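Local coordinates for protein lectin (Polyandrocarpa misakiensis, PDB 1BYF) that binds galactose through a calcium ion as a homodimeric C-type lectin and takes part in the tunicate's defence against microorganisms, at residues 84-89 against 106-111; 5-10 against 116-121; 28-33 against 69-74. One frame throughout, in Å; residues are numbered along the deposited sequence.

Interaction 1 (84-89 against 106-111); sequences PNEPSN and LDDVGC. With CA (calcium ion), chain C.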
ATOM      1  N   PRO A  84      13.078  19.345  -3.372  1.00 22.34           N
ATOM      2  CA  PRO A  84      13.919  20.468  -3.739  1.00 22.52           C
ATOM      3  C   PRO A  84      14.344  21.224  -2.485  1.00 22.19           C
ATOM      4  O   PRO A  84      13.545  21.514  -1.593  1.00 21.75           O
ATOM      5  CB  PRO A  84      13.043  21.322  -4.638  1.00 22.74           C
ATOM      6  CG  PRO A  84      11.953  20.420  -5.107  1.00 23.08           C
ATOM      7  CD  PRO A  84      11.742  19.412  -4.007  1.00 22.78           C
ATOM      8  N   ASN A  85      15.634  21.517  -2.400  1.00 20.67           N
ATOM      9  CA  ASN A  85      16.211  22.263  -1.294  1.00 21.68           C
ATOM     10  C   ASN A  85      16.161  21.556   0.052  1.00 21.76           C
ATOM     11  O   ASN A  85      16.170  22.217   1.099  1.00 22.00           O
ATOM     12  CB  ASN A  85      15.558  23.644  -1.155  1.00 24.17           C
ATOM     13  CG  ASN A  85      15.677  24.473  -2.415  1.00 25.93           C
ATOM     14  OD1 ASN A  85      14.697  25.086  -2.847  1.00 27.00           O
ATOM     15  ND2 ASN A  85      16.864  24.505  -3.015  1.00 27.49           N
ATOM     16  N   GLU A  86      16.138  20.231   0.060  1.00 20.98           N
ATOM     17  CA  GLU A  86      16.186  19.451   1.300  1.00 20.14           C
ATOM     18  C   GLU A  86      17.283  18.417   1.062  1.00 19.89           C
ATOM     19  O   GLU A  86      17.512  18.085  -0.102  1.00 19.84           O
ATOM     20  CB  GLU A  86      14.858  18.781   1.625  1.00 20.33           C
ATOM     21  CG  GLU A  86      13.678  19.714   1.789  1.00 20.37           C
ATOM     22  CD  GLU A  86      13.758  20.664   2.963  1.00 20.61           C
ATOM     23  OE1 GLU A  86      14.404  20.359   3.991  1.00 20.15           O
ATOM     24  OE2 GLU A  86      13.130  21.744   2.886  1.00 20.57           O
ATOM     25  N   PRO A  87      17.939  17.932   2.091  1.00 20.07           N
ATOM     26  CA  PRO A  87      17.692  18.312   3.467  1.00 20.01           C
ATOM     27  C   PRO A  87      18.192  19.707   3.805  1.00 20.03           C
ATOM     28  O   PRO A  87      19.184  20.163   3.230  1.00 19.62           O
ATOM     29  CB  PRO A  87      18.487  17.264   4.252  1.00 20.42           C
ATOM     30  CG  PRO A  87      19.640  16.949   3.354  1.00 20.37           C
ATOM     31  CD  PRO A  87      19.035  16.934   1.975  1.00 20.85           C
ATOM     32  N   SER A  88      17.550  20.379   4.761  1.00 19.93           N
ATOM     33  CA  SER A  88      17.963  21.742   5.086  1.00 19.84           C
ATOM     34  C   SER A  88      17.834  22.116   6.549  1.00 20.05           C
ATOM     35  O   SER A  88      18.081  23.286   6.875  1.00 19.63           O
ATOM     36  CB  SER A  88      17.058  22.692   4.275  1.00 20.25           C
ATOM     37  OG  SER A  88      15.747  22.569   4.811  1.00 19.41           O
ATOM     38  N   ASN A  89      17.428  21.192   7.412  1.00 20.06           N
ATOM     39  CA  ASN A  89      17.284  21.517   8.836  1.00 19.99           C
ATOM     40  C   ASN A  89      18.661  21.582   9.476  1.00 20.09           C
ATOM     41  O   ASN A  89      19.638  21.059   8.933  1.00 20.79           O
ATOM     42  CB  ASN A  89      16.374  20.507   9.532  1.00 20.04           C
ATOM     43  CG  ASN A  89      14.907  20.671   9.188  1.00 20.39           C
ATOM     44  OD1 ASN A  89      14.528  20.812   8.026  1.00 19.55           O
ATOM     45  ND2 ASN A  89      14.052  20.664  10.209  1.00 19.82           N
ATOM     46  N   LEU A 106      11.182  13.206  -0.249  1.00 14.32           N
ATOM     47  CA  LEU A 106      11.772  13.141   1.079  1.00 14.64           C
ATOM     48  C   LEU A 106      12.155  14.495   1.662  1.00 14.45           C
ATOM     49  O   LEU A 106      12.447  15.462   0.968  1.00 14.61           O
ATOM     50  CB  LEU A 106      12.973  12.193   1.076  1.00 15.03           C
ATOM     51  CG  LEU A 106      12.730  10.756   0.616  1.00 15.15           C
ATOM     52  CD1 LEU A 106      13.991   9.937   0.881  1.00 14.88           C
ATOM     53  CD2 LEU A 106      11.537  10.118   1.322  1.00 14.55           C
ATOM     54  N   ASP A 107      12.136  14.532   2.990  1.00 14.75           N
ATOM     55  CA  ASP A 107      12.451  15.763   3.717  1.00 15.13           C
ATOM     56  C   ASP A 107      12.909  15.427   5.126  1.00 15.42           C
ATOM     57  O   ASP A 107      12.422  14.459   5.709  1.00 15.34           O
ATOM     58  CB  ASP A 107      11.211  16.662   3.726  1.00 15.57           C
ATOM     59  CG  ASP A 107      11.345  17.828   4.688  1.00 16.66           C
ATOM     60  OD1 ASP A 107      12.387  18.521   4.596  1.00 16.00           O
ATOM     61  OD2 ASP A 107      10.436  18.025   5.518  1.00 16.22           O
ATOM     62  N   ASP A 108      13.839  16.226   5.649  1.00 15.73           N
ATOM     63  CA  ASP A 108      14.322  16.039   7.009  1.00 15.73           C
ATOM     64  C   ASP A 108      13.493  16.897   7.968  1.00 16.27           C
ATOM     65  O   ASP A 108      13.200  18.057   7.700  1.00 15.88           O
ATOM     66  CB  ASP A 108      15.798  16.381   7.158  1.00 17.02           C
ATOM     67  CG  ASP A 108      16.168  17.796   6.757  1.00 17.55           C
ATOM     68  OD1 ASP A 108      15.529  18.414   5.886  1.00 17.56           O
ATOM     69  OD2 ASP A 108      17.157  18.300   7.328  1.00 17.91           O
ATOM     70  N   VAL A 109      13.098  16.300   9.080  1.00 16.56           N
ATOM     71  CA  VAL A 109      12.303  16.963  10.097  1.00 17.60           C
ATOM     72  C   VAL A 109      12.768  16.523  11.482  1.00 18.74           C
ATOM     73  O   VAL A 109      13.541  15.569  11.584  1.00 18.45           O
ATOM     74  CB  VAL A 109      10.809  16.587   9.977  1.00 18.06           C
ATOM     75  CG1 VAL A 109      10.184  17.201   8.737  1.00 18.04           C
ATOM     76  CG2 VAL A 109      10.640  15.073   9.950  1.00 17.39           C
ATOM     77  N   GLY A 110      12.262  17.179  12.518  1.00 19.69           N
ATOM     78  CA  GLY A 110      12.549  16.747  13.894  1.00 21.32           C
ATOM     79  C   GLY A 110      11.812  15.404  14.041  1.00 22.77           C
ATOM     80  O   GLY A 110      10.986  15.090  13.171  1.00 22.96           O
ATOM     81  N   CYS A 111      12.038  14.636  15.097  1.00 23.27           N
ATOM     82  CA  CYS A 111      11.378  13.329  15.148  1.00 23.79           C
ATOM     83  C   CYS A 111      10.092  13.227  15.927  1.00 23.61           C
ATOM     84  O   CYS A 111       9.520  12.132  15.971  1.00 23.31           O
ATOM     85  CB  CYS A 111      12.453  12.331  15.633  1.00 24.57           C
ATOM     86  SG  CYS A 111      13.923  12.474  14.557  1.00 25.27           S
TER
HETATM   87 CA    CA C 201      13.630  19.792   5.957  1.00 21.01          CA

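Interaction 2 (5-10 against 116-121); sequences ILFSDE and RVICEK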
ATOM      1  N   ILE A   5       3.919  -4.232   1.513  1.00 17.39           N
ATOM      2  CA  ILE A   5       3.923  -2.816   1.881  1.00 16.48           C
ATOM      3  C   ILE A   5       2.616  -2.483   2.602  1.00 16.26           C
ATOM      4  O   ILE A   5       1.534  -2.762   2.095  1.00 15.26           O
ATOM      5  CB  ILE A   5       4.081  -1.908   0.656  1.00 16.23           C
ATOM      6  CG1 ILE A   5       5.370  -2.234  -0.103  1.00 16.55           C
ATOM      7  CG2 ILE A   5       4.035  -0.437   1.050  1.00 15.69           C
ATOM      8  CD1 ILE A   5       6.656  -1.976   0.656  1.00 16.14           C
ATOM      9  N   LEU A   6       2.748  -1.917   3.790  1.00 15.44           N
ATOM     10  CA  LEU A   6       1.580  -1.555   4.588  1.00 15.64           C
ATOM     11  C   LEU A   6       1.525  -0.034   4.735  1.00 15.59           C
ATOM     12  O   LEU A   6       2.525   0.564   5.107  1.00 15.33           O
ATOM     13  CB  LEU A   6       1.676  -2.234   5.953  1.00 16.49           C
ATOM     14  CG  LEU A   6       0.712  -1.764   7.046  1.00 17.49           C
ATOM     15  CD1 LEU A   6      -0.740  -1.970   6.656  1.00 17.54           C
ATOM     16  CD2 LEU A   6       0.979  -2.513   8.349  1.00 18.60           C
ATOM     17  N   PHE A   7       0.408   0.577   4.405  1.00 15.68           N
ATOM     18  CA  PHE A   7       0.212   2.014   4.548  1.00 15.95           C
ATOM     19  C   PHE A   7      -0.824   2.209   5.660  1.00 16.54           C
ATOM     20  O   PHE A   7      -1.849   1.516   5.614  1.00 17.17           O
ATOM     21  CB  PHE A   7      -0.332   2.665   3.286  1.00 15.38           C
ATOM     22  CG  PHE A   7       0.538   2.627   2.067  1.00 14.83           C
ATOM     23  CD1 PHE A   7       0.483   1.558   1.188  1.00 14.80           C
ATOM     24  CD2 PHE A   7       1.393   3.680   1.783  1.00 14.70           C
ATOM     25  CE1 PHE A   7       1.279   1.536   0.058  1.00 14.53           C
ATOM     26  CE2 PHE A   7       2.189   3.666   0.654  1.00 14.35           C
ATOM     27  CZ  PHE A   7       2.135   2.594  -0.210  1.00 14.60           C
ATOM     28  N   SER A   8      -0.590   3.113   6.588  1.00 16.95           N
ATOM     29  CA  SER A   8      -1.568   3.335   7.650  1.00 17.52           C
ATOM     30  C   SER A   8      -1.911   4.811   7.813  1.00 17.75           C
ATOM     31  O   SER A   8      -1.033   5.673   7.837  1.00 17.81           O
ATOM     32  CB  SER A   8      -1.106   2.740   8.980  1.00 17.87           C
ATOM     33  OG  SER A   8      -2.028   3.116  10.000  1.00 18.43           O
ATOM     34  N   ASP A   9      -3.206   5.088   7.910  1.00 17.30           N
ATOM     35  CA  ASP A   9      -3.702   6.441   8.104  1.00 18.02           C
ATOM     36  C   ASP A   9      -3.503   6.910   9.544  1.00 18.40           C
ATOM     37  O   ASP A   9      -3.718   8.078   9.849  1.00 17.59           O
ATOM     38  CB  ASP A   9      -5.193   6.545   7.751  1.00 17.63           C
ATOM     39  CG  ASP A   9      -5.360   6.631   6.238  1.00 17.91           C
ATOM     40  OD1 ASP A   9      -4.574   7.384   5.622  1.00 16.58           O
ATOM     41  OD2 ASP A   9      -6.263   5.962   5.710  1.00 17.76           O
ATOM     42  N   GLU A  10      -3.100   5.992  10.402  1.00 19.03           N
ATOM     43  CA  GLU A  10      -2.809   6.271  11.798  1.00 21.43           C
ATOM     44  C   GLU A  10      -1.536   7.106  11.915  1.00 20.88           C
ATOM     45  O   GLU A  10      -0.560   6.678  11.302  1.00 20.78           O
ATOM     46  CB  GLU A  10      -2.441   4.936  12.464  1.00 24.37           C
ATOM     47  CG  GLU A  10      -3.520   4.281  13.286  1.00 28.39           C
ATOM     48  CD  GLU A  10      -3.137   4.276  14.759  1.00 30.55           C
ATOM     49  OE1 GLU A  10      -2.410   3.346  15.169  1.00 31.58           O
ATOM     50  OE2 GLU A  10      -3.569   5.204  15.474  1.00 31.63           O
ATOM     51  N   ARG A 116       1.819   9.809   9.101  1.00 15.24           N
ATOM     52  CA  ARG A 116       1.339   8.477   8.723  1.00 15.59           C
ATOM     53  C   ARG A 116       2.522   7.525   8.633  1.00 15.49           C
ATOM     54  O   ARG A 116       3.681   7.937   8.688  1.00 15.38           O
ATOM     55  CB  ARG A 116       0.524   8.556   7.436  1.00 15.18           C
ATOM     56  CG  ARG A 116      -0.877   9.125   7.637  1.00 15.01           C
ATOM     57  CD  ARG A 116      -1.566   9.389   6.308  1.00 15.49           C
ATOM     58  NE  ARG A 116      -2.997   9.611   6.451  1.00 16.09           N
ATOM     59  CZ  ARG A 116      -3.580  10.667   7.005  1.00 16.56           C
ATOM     60  NH1 ARG A 116      -2.867  11.681   7.495  1.00 16.53           N
ATOM     61  NH2 ARG A 116      -4.907  10.722   7.074  1.00 16.07           N
ATOM     62  N   VAL A 117       2.226   6.240   8.517  1.00 15.21           N
ATOM     63  CA  VAL A 117       3.255   5.212   8.529  1.00 14.60           C
ATOM     64  C   VAL A 117       3.205   4.276   7.329  1.00 14.29           C
ATOM     65  O   VAL A 117       2.144   3.884   6.851  1.00 13.37           O
ATOM     66  CB  VAL A 117       3.103   4.376   9.821  1.00 14.58           C
ATOM     67  CG1 VAL A 117       4.223   3.344   9.946  1.00 14.30           C
ATOM     68  CG2 VAL A 117       3.095   5.284  11.054  1.00 15.01           C
ATOM     69  N   ILE A 118       4.392   3.903   6.876  1.00 13.75           N
ATOM     70  CA  ILE A 118       4.593   2.973   5.785  1.00 14.32           C
ATOM     71  C   ILE A 118       5.581   1.901   6.252  1.00 14.91           C
ATOM     72  O   ILE A 118       6.702   2.237   6.637  1.00 14.17           O
ATOM     73  CB  ILE A 118       5.170   3.619   4.514  1.00 14.24           C
ATOM     74  CG1 ILE A 118       4.304   4.813   4.110  1.00 13.87           C
ATOM     75  CG2 ILE A 118       5.248   2.597   3.383  1.00 13.94           C
ATOM     76  CD1 ILE A 118       4.882   5.613   2.958  1.00 14.44           C
ATOM     77  N   CYS A 119       5.134   0.651   6.227  1.00 15.11           N
ATOM     78  CA  CYS A 119       5.986  -0.455   6.618  1.00 15.81           C
ATOM     79  C   CYS A 119       6.257  -1.362   5.413  1.00 16.74           C
ATOM     80  O   CYS A 119       5.466  -1.401   4.468  1.00 15.58           O
ATOM     81  CB  CYS A 119       5.357  -1.322   7.705  1.00 16.44           C
ATOM     82  SG  CYS A 119       4.666  -0.419   9.096  1.00 16.84           S
ATOM     83  N   GLU A 120       7.376  -2.077   5.500  1.00 16.98           N
ATOM     84  CA  GLU A 120       7.777  -3.009   4.464  1.00 17.76           C
ATOM     85  C   GLU A 120       8.213  -4.350   5.063  1.00 19.48           C
ATOM     86  O   GLU A 120       8.577  -4.471   6.230  1.00 18.40           O
ATOM     87  CB  GLU A 120       8.934  -2.473   3.615  1.00 18.06           C
ATOM     88  CG  GLU A 120      10.294  -2.442   4.299  1.00 17.97           C
ATOM     89  CD  GLU A 120      11.460  -2.137   3.389  1.00 17.99           C
ATOM     90  OE1 GLU A 120      11.427  -1.149   2.623  1.00 16.82           O
ATOM     91  OE2 GLU A 120      12.472  -2.890   3.427  1.00 18.61           O
ATOM     92  N   LYS A 121       8.209  -5.354   4.195  1.00 21.06           N
ATOM     93  CA  LYS A 121       8.707  -6.677   4.526  1.00 23.38           C
ATOM     94  C   LYS A 121       9.141  -7.340   3.216  1.00 24.43           C
ATOM     95  O   LYS A 121       8.326  -7.609   2.332  1.00 23.92           O
ATOM     96  CB  LYS A 121       7.746  -7.556   5.311  1.00 24.50           C
ATOM     97  CG  LYS A 121       8.353  -8.910   5.657  1.00 26.59           C
ATOM     98  CD  LYS A 121       7.337  -9.792   6.368  1.00 27.73           C
ATOM     99  CE  LYS A 121       7.749 -11.256   6.288  1.00 29.01           C
ATOM    100  NZ  LYS A 121       9.147 -11.426   6.783  1.00 30.03           N
TER

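Interaction 3 (28-33 against 69-74); sequences LVSSAM and WNDGVS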
ATOM      1  N   LEU A  28       9.918  -0.017   9.177  1.00 19.73           N
ATOM      2  CA  LEU A  28       9.576   1.267   8.547  1.00 19.61           C
ATOM      3  C   LEU A  28      10.186   1.239   7.150  1.00 19.23           C
ATOM      4  O   LEU A  28      11.347   0.834   7.015  1.00 19.79           O
ATOM      5  CB  LEU A  28      10.085   2.410   9.409  1.00 20.13           C
ATOM      6  CG  LEU A  28       9.491   3.803   9.241  1.00 20.42           C
ATOM      7  CD1 LEU A  28       7.973   3.782   9.320  1.00 20.42           C
ATOM      8  CD2 LEU A  28      10.065   4.719  10.332  1.00 20.86           C
ATOM      9  N   VAL A  29       9.423   1.577   6.122  1.00 18.22           N
ATOM     10  CA  VAL A  29       9.901   1.463   4.748  1.00 17.12           C
ATOM     11  C   VAL A  29      11.311   2.006   4.570  1.00 17.82           C
ATOM     12  O   VAL A  29      11.653   3.101   5.020  1.00 17.53           O
ATOM     13  CB  VAL A  29       8.915   2.102   3.760  1.00 17.16           C
ATOM     14  CG1 VAL A  29       8.953   3.620   3.846  1.00 16.34           C
ATOM     15  CG2 VAL A  29       9.180   1.624   2.334  1.00 15.91           C
ATOM     16  N   SER A  30      12.146   1.213   3.893  1.00 17.92           N
ATOM     17  CA  SER A  30      13.535   1.589   3.652  1.00 17.98           C
ATOM     18  C   SER A  30      14.054   1.005   2.350  1.00 17.38           C
ATOM     19  O   SER A  30      14.153   1.741   1.366  1.00 17.44           O
ATOM     20  CB  SER A  30      14.418   1.163   4.827  1.00 18.64           C
ATOM     21  OG  SER A  30      14.342  -0.233   5.035  1.00 20.81           O
ATOM     22  N   SER A  31      14.393  -0.280   2.307  1.00 17.37           N
ATOM     23  CA  SER A  31      14.908  -0.846   1.060  1.00 17.39           C
ATOM     24  C   SER A  31      13.906  -0.682  -0.068  1.00 17.12           C
ATOM     25  O   SER A  31      14.328  -0.476  -1.211  1.00 16.40           O
ATOM     26  CB  SER A  31      15.316  -2.309   1.213  1.00 18.60           C
ATOM     27  OG  SER A  31      14.196  -3.161   1.121  1.00 20.42           O
ATOM     28  N   ALA A  32      12.601  -0.713   0.217  1.00 17.17           N
ATOM     29  CA  ALA A  32      11.638  -0.554  -0.881  1.00 16.78           C
ATOM     30  C   ALA A  32      11.743   0.836  -1.493  1.00 16.62           C
ATOM     31  O   ALA A  32      11.421   1.022  -2.674  1.00 16.30           O
ATOM     32  CB  ALA A  32      10.219  -0.895  -0.444  1.00 16.51           C
ATOM     33  N   MET A  33      12.212   1.821  -0.732  1.00 15.92           N
ATOM     34  CA  MET A  33      12.363   3.168  -1.280  1.00 15.70           C
ATOM     35  C   MET A  33      13.542   3.265  -2.247  1.00 16.00           C
ATOM     36  O   MET A  33      13.622   4.209  -3.031  1.00 15.84           O
ATOM     37  CB  MET A  33      12.517   4.200  -0.166  1.00 15.39           C
ATOM     38  CG  MET A  33      11.302   4.319   0.741  1.00 15.80           C
ATOM     39  SD  MET A  33       9.832   4.905  -0.094  1.00 14.37           S
ATOM     40  CE  MET A  33      10.158   6.642  -0.337  1.00 15.13           C
ATOM     41  N   TRP A  69      19.365   4.717   6.176  1.00 20.94           N
ATOM     42  CA  TRP A  69      18.132   3.928   6.112  1.00 20.80           C
ATOM     43  C   TRP A  69      18.226   2.960   7.289  1.00 22.13           C
ATOM     44  O   TRP A  69      19.368   2.688   7.705  1.00 21.67           O
ATOM     45  CB  TRP A  69      18.051   3.209   4.776  1.00 20.56           C
ATOM     46  CG  TRP A  69      17.786   4.047   3.565  1.00 20.12           C
ATOM     47  CD1 TRP A  69      18.654   4.361   2.558  1.00 20.08           C
ATOM     48  CD2 TRP A  69      16.548   4.690   3.230  1.00 19.46           C
ATOM     49  NE1 TRP A  69      18.037   5.157   1.621  1.00 20.23           N
ATOM     50  CE2 TRP A  69      16.737   5.371   2.015  1.00 19.80           C
ATOM     51  CE3 TRP A  69      15.294   4.745   3.846  1.00 19.86           C
ATOM     52  CZ2 TRP A  69      15.720   6.105   1.399  1.00 19.53           C
ATOM     53  CZ3 TRP A  69      14.286   5.473   3.240  1.00 18.53           C
ATOM     54  CH2 TRP A  69      14.505   6.137   2.028  1.00 19.04           C
ATOM     55  N   ASN A  70      17.136   2.493   7.877  1.00 23.69           N
ATOM     56  CA  ASN A  70      17.196   1.619   9.031  1.00 25.97           C
ATOM     57  C   ASN A  70      17.964   0.316   8.787  1.00 26.20           C
ATOM     58  O   ASN A  70      18.245  -0.368   9.771  1.00 26.31           O
ATOM     59  CB  ASN A  70      15.832   1.131   9.524  1.00 28.58           C
ATOM     60  CG  ASN A  70      14.719   2.140   9.514  1.00 30.90           C
ATOM     61  OD1 ASN A  70      14.924   3.279   9.944  1.00 32.44           O
ATOM     62  ND2 ASN A  70      13.563   1.697   9.027  1.00 31.73           N
ATOM     63  N   ASP A  71      18.181  -0.067   7.539  1.00 25.99           N
ATOM     64  CA  ASP A  71      18.901  -1.311   7.271  1.00 26.66           C
ATOM     65  C   ASP A  71      20.395  -1.041   7.097  1.00 26.79           C
ATOM     66  O   ASP A  71      21.150  -1.857   6.561  1.00 26.98           O
ATOM     67  CB  ASP A  71      18.329  -2.047   6.064  1.00 27.09           C
ATOM     68  CG  ASP A  71      18.312  -1.236   4.789  1.00 28.02           C
ATOM     69  OD1 ASP A  71      18.532  -0.005   4.834  1.00 28.39           O
ATOM     70  OD2 ASP A  71      18.068  -1.842   3.720  1.00 28.55           O
ATOM     71  N   GLY A  72      20.834   0.130   7.538  1.00 26.35           N
ATOM     72  CA  GLY A  72      22.227   0.522   7.507  1.00 26.32           C
ATOM     73  C   GLY A  72      22.749   1.113   6.220  1.00 26.25           C
ATOM     74  O   GLY A  72      23.905   1.547   6.178  1.00 26.36           O
ATOM     75  N   VAL A  73      21.950   1.127   5.162  1.00 25.76           N
ATOM     76  CA  VAL A  73      22.388   1.681   3.882  1.00 25.23           C
ATOM     77  C   VAL A  73      22.244   3.198   3.912  1.00 25.65           C
ATOM     78  O   VAL A  73      21.283   3.745   4.458  1.00 25.32           O
ATOM     79  CB  VAL A  73      21.603   1.069   2.712  1.00 25.40           C
ATOM     80  CG1 VAL A  73      21.981   1.675   1.373  1.00 25.12           C
ATOM     81  CG2 VAL A  73      21.830  -0.445   2.675  1.00 25.14           C
ATOM     82  N   SER A  74      23.233   3.881   3.350  1.00 25.39           N
ATOM     83  CA  SER A  74      23.238   5.334   3.315  1.00 25.66           C
ATOM     84  C   SER A  74      22.177   5.919   2.395  1.00 25.04           C
ATOM     85  O   SER A  74      21.910   5.419   1.305  1.00 25.22           O
ATOM     86  CB  SER A  74      24.632   5.796   2.855  1.00 26.03           C
ATOM     87  OG  SER A  74      24.566   7.108   2.322  1.00 27.60           O
TER

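Interaction 1 (84-89 against 106-111)
Glu-86 OE1 is closely approached by a carboxylate oxygen of each of two aspartates, Asp-107 and Asp-108, and a calcium ion makes this possible. Glu-86 OE1 lies 2.8 Å from Asp-107 OD1 and about as near Asp-108 OD1; these pairs are not hydrogen bonds, and their oxygens are brought together by the ion they share. Asp-108 supplies two ligands, OD1 and its main-chain O, Asn-89 gives its amide oxygen, and two further atoms from outside the segments complete the shell. The calcium bond to Glu-86 OE1 is 2.2 Å long, against 2.5 Å to Asn-89 OD1. Glu-86 OE2 and Asp-107 OD2 each stay 3.7 Å from the calcium, so both carboxylates bind through a single oxygen; their planes are 82° apart.

Asp-108 does double duty. With chi1 at 58° its carboxylate sits between its own N and carbonyl carbon and faces the loop, where both oxygens accept backbone amides on their syn sides, each donor tilted somewhat out of the carboxylate plane: Ser-88 N to Asp-108 OD1 at 3.0 Å and Asn-89 N to Asp-108 OD2 at 2.9 Å. Alongside, Pro-87 CB packs against Asp-108 CG at 3.5 Å. The cis peptide before Pro-87 is the hallmark of the sugar-binding calcium site of C-type lectins. Ser-88 OG donates back to Glu-86 OE1 over 2.7 Å, arriving 41° above the carboxylate plane, while Gln-98 NE2 bonds to Asp-107 OD2 and steadies that second oxygen.

Negative charge gathered so densely would probably be repulsive without the cation, so loop 84-89 and segment 106-111 are likely to depend on calcium for their alignment at this carbohydrate site.

Interaction 2 (5-10 against 116-121)
The guanidinium of Arg-116 carries the carbonyl O of Asp-9 on one face, 3.7 Å above its plane and displaced toward the rim, and takes Asp-9 OD1 at its edge. That edge contact is a salt bridge, Arg-116 NE to Asp-9 OD1 at 2.9 Å, nearly straight (171° at the hydrogen); OD1 is approached on its anti side, with the carboxylate and guanidinium planes 75° apart. The Phe-7 ring is met obliquely by Ile-118, whose CG1 lies 3.9 Å from Phe-7 CD2; Phe-45 of helix 36-49 stacks on the ring.

Strands 5-8 and 116-121 form an antiparallel ladder, their directions 166° apart, that pairs the N-terminal strand with the last one and closes the C-type lectin domain on itself. Leu-6 and Cys-119 exchange two backbone bonds; Ser-8 and Val-117 form the next hydrogen-bonded pair, with Ser-8 N to Val-117 O at 2.9 Å and a weak return bond of 3.4 Å from Val-117 N to Ser-8 O. Ile-5, Phe-7 and Ile-118 line the face under helix 36-49; Leu-6, Ser-8, Val-117 and Cys-119 occupy the other, where a disulfide ties Cys-119 to Cys-21 of helix 14-22. Where the chain turns the corner at Asp-9, Ser-8 OG accepts Glu-10 N in an ST turn, and Glu-10 O, touching Val-117 CG2, is buried without a polar partner.

Strand 5-8 also pairs antiparallel with a strand of the second subunit, extending the sheet across the dimer. Asp-9 OD1 also meets Lys-49 NZ, and OD2 accepts from Tyr-3 N of the second subunit, so the carboxylate is probably stabilised in its ionised form, balancing Arg-116 where sheet and interface meet.

Interaction 3 (28-33 against 69-74)
Leu-28 leads off, its CB 3.6 Å from Asn-70 ND2; the same amide nitrogen comes close to Leu-28 O, but at an angle too poor for a hydrogen bond. Val-29 presents its carbonyl oxygen obliquely to the Trp-69 ring, 4.0 Å from CZ3. Ser-30 then lies against the six-membered part of the indole: its CA is 3.6 Å from Trp-69 CE3, and its carbonyl O stands over one face, offset toward the rim. Ser-30 O also accepts Met-33 N at 2.9 Å. Ser-31 adds CB, 3.8 Å from Asp-71 OD2; its hydroxyl is hydrogen-bonded to Tyr-3 OH and Glu-120 OE2, and the Asp-71 carboxylate pairs with Arg-34, which also makes a cation-pi contact with the indole. The backbone directs Met-33 CB to 3.5 Å from Trp-69 CH2; chi1 of -63° then places CG 3.9 Å from CH2, and the bends beyond turn the thioether end away. The Met-33 side chain crosses that of Trp-69 at about a right angle.

The opposing chain is a type I turn, Trp-69 to Gly-72. The first segment runs from strand 27-28 toward helix 36-49, with Leu-28 against helix 14-22, Val-29 on strand 115-122 and Met-33 on Val-39 and Ile-42.

In the fold
Interaction 2 encloses the other two along the chain, joining its start to its end, while interaction 3 closes before interaction 1 opens. Centres of interactions 1 and 2 are 20 Å apart, on opposite sides of the chain's centre, so calcium site and dimer interface are separated; yet strands 105-109 and 115-122 are successive and reach the same sheet. Interaction 3 touches both: Leu-106 CD1 packs on Trp-69 CH2 at 4.0 Å, and Glu-120 OE1 probably accepts hydrogen bonds from Ser-30 N and Ala-32 N, the latter at 2.7 Å. The C-type lectin fold thus connects its terminal strands to the long-loop region that carries the sugar site.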